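Local coordinates for probable thiosulfate sulfurtransferase (Thermus thermophilus, PDB 2EG4), which probably transfers sulfur from thiosulfate to an acceptor such as cyanide, as rhodaneses do, and binds a zinc ion, at residues A[180-183]-A[184-187]. Residues are numbered along the deposited sequence; the frame is centred on the assembly and turned at random.
Sequences GLQP and GQEV
Gln182 and Gln185 close a type II beta turn, with Pro183 and Gly184 at its two central positions, between helix 175-179 and strand 186-190 of a rhodanese-like domain. The evidence is the bond from Gln185 N to Gln182 O, 3.1 Å long with an N-H...O angle of 155°. Glycine suits the third position: with phi positive, a side chain on Gly184 would collide with Pro183 O. One step upstream of Leu181, Gly180 is the C-prime residue of the Schellman motif that ends the helix.

Gln185 then reaches back across the turn with its side chain. CG lies anti to the backbone N (chi1 -176°) and the chain stays extended, which carries the amide back to the backbone of Leu181 and Gln182, where the turn begins. There OE1 accepts a weak second bond from Gln182 N at 3.3 Å, bent to 128°, and also sits 3.3 Å from Leu181 CA. The Gln182 side chain crosses that of Gln185 at about a right angle, bringing only CG near OE1, and the two amide planes are steeply inclined to each other. With an alanine in place of Gln185, the N-H of Gln182 is likely to lose its OE1 acceptor and Leu181 CD2 the amide that packs against it.

That methyl, Leu181 CD2, lies 3.8 Å from NE2 of Gln185, and Leu133 touches both side chains. Farther along, on the strand, the buried Val187 sets CG2 against the fork of Leu181, 4.1 Å from both CD1 and CD2.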
ATOM      1  N   GLY A 180     -10.071 -11.503 -16.094  1.00 40.03           N
ATOM      2  CA  GLY A 180     -10.653 -10.896 -17.275  1.00 39.17           C
ATOM      3  C   GLY A 180     -10.159  -9.478 -17.505  1.00 38.87           C
ATOM      4  O   GLY A 180     -10.898  -8.628 -18.002  1.00 37.86           O
ATOM      5  N   LEU A 181      -8.910  -9.220 -17.135  1.00 36.94           N
ATOM      6  CA  LEU A 181      -8.319  -7.905 -17.324  1.00 38.16           C
ATOM      7  C   LEU A 181      -7.244  -8.023 -18.388  1.00 40.31           C
ATOM      8  O   LEU A 181      -6.965  -9.111 -18.883  1.00 40.48           O
ATOM      9  CB  LEU A 181      -7.680  -7.408 -16.019  1.00 37.18           C
ATOM     10  CG  LEU A 181      -8.555  -7.420 -14.767  1.00 35.36           C
ATOM     11  CD1 LEU A 181      -7.703  -7.072 -13.554  1.00 34.70           C
ATOM     12  CD2 LEU A 181      -9.704  -6.437 -14.923  1.00 30.51           C
ATOM     13  N   GLN A 182      -6.635  -6.898 -18.737  1.00 41.43           N
ATOM     14  CA  GLN A 182      -5.568  -6.900 -19.720  1.00 43.59           C
ATOM     15  C   GLN A 182      -4.692  -5.681 -19.516  1.00 41.39           C
ATOM     16  O   GLN A 182      -5.131  -4.673 -18.961  1.00 41.34           O
ATOM     17  CB  GLN A 182      -6.143  -6.915 -21.139  1.00 47.03           C
ATOM     18  CG  GLN A 182      -7.086  -5.783 -21.443  1.00 49.25           C
ATOM     19  CD  GLN A 182      -7.810  -5.999 -22.756  1.00 53.67           C
ATOM     20  OE1 GLN A 182      -7.182  -6.111 -23.813  1.00 54.05           O
ATOM     21  NE2 GLN A 182      -9.137  -6.067 -22.697  1.00 52.78           N
ATOM     22  N   PRO A 183      -3.430  -5.760 -19.952  1.00 41.48           N
ATOM     23  CA  PRO A 183      -2.526  -4.624 -19.789  1.00 40.44           C
ATOM     24  C   PRO A 183      -3.160  -3.309 -20.222  1.00 39.97           C
ATOM     25  O   PRO A 183      -3.924  -3.261 -21.188  1.00 39.84           O
ATOM     26  CB  PRO A 183      -1.335  -5.011 -20.655  1.00 40.26           C
ATOM     27  CG  PRO A 183      -1.285  -6.497 -20.483  1.00 40.98           C
ATOM     28  CD  PRO A 183      -2.741  -6.889 -20.607  1.00 40.92           C
ATOM     29  N   GLY A 184      -2.849  -2.248 -19.483  1.00 36.03           N
ATOM     30  CA  GLY A 184      -3.373  -0.939 -19.802  1.00 33.75           C
ATOM     31  C   GLY A 184      -4.740  -0.617 -19.240  1.00 32.32           C
ATOM     32  O   GLY A 184      -5.138   0.544 -19.244  1.00 35.00           O
ATOM     33  N   GLN A 185      -5.457  -1.630 -18.760  1.00 30.47           N
ATOM     34  CA  GLN A 185      -6.789  -1.441 -18.198  1.00 28.93           C
ATOM     35  C   GLN A 185      -6.789  -0.739 -16.845  1.00 29.61           C
ATOM     36  O   GLN A 185      -5.978  -1.061 -15.977  1.00 27.76           O
ATOM     37  CB  GLN A 185      -7.496  -2.791 -18.043  1.00 29.34           C
ATOM     38  CG  GLN A 185      -8.928  -2.677 -17.553  1.00 32.49           C
ATOM     39  CD  GLN A 185      -9.734  -3.936 -17.809  1.00 35.94           C
ATOM     40  OE1 GLN A 185      -9.223  -4.908 -18.367  1.00 36.42           O
ATOM     41  NE2 GLN A 185     -11.004  -3.924 -17.405  1.00 34.32           N
ATOM     42  N   GLU A 186      -7.710   0.209 -16.684  1.00 28.08           N
ATOM     43  CA  GLU A 186      -7.857   0.959 -15.438  1.00 28.32           C
ATOM     44  C   GLU A 186      -8.622   0.107 -14.437  1.00 25.80           C
ATOM     45  O   GLU A 186      -9.760  -0.292 -14.684  1.00 27.95           O
ATOM     46  CB  GLU A 186      -8.644   2.249 -15.672  1.00 26.53           C
ATOM     47  CG  GLU A 186      -7.914   3.300 -16.474  1.00 29.22           C
ATOM     48  CD  GLU A 186      -6.781   3.948 -15.695  1.00 29.93           C
ATOM     49  OE1 GLU A 186      -6.918   4.101 -14.457  1.00 30.39           O
ATOM     50  OE2 GLU A 186      -5.766   4.310 -16.323  1.00 29.01           O
ATOM     51  N   VAL A 187      -8.004  -0.155 -13.296  1.00 26.98           N
ATOM     52  CA  VAL A 187      -8.646  -0.971 -12.276  1.00 21.98           C
ATOM     53  C   VAL A 187      -8.415  -0.304 -10.936  1.00 22.63           C
ATOM     54  O   VAL A 187      -7.309   0.139 -10.655  1.00 23.26           O
ATOM     55  CB  VAL A 187      -8.019  -2.371 -12.222  1.00 26.32           C
ATOM     56  CG1 VAL A 187      -8.792  -3.256 -11.237  1.00 23.91           C
ATOM     57  CG2 VAL A 187      -8.012  -2.985 -13.617  1.00 25.86           C
TER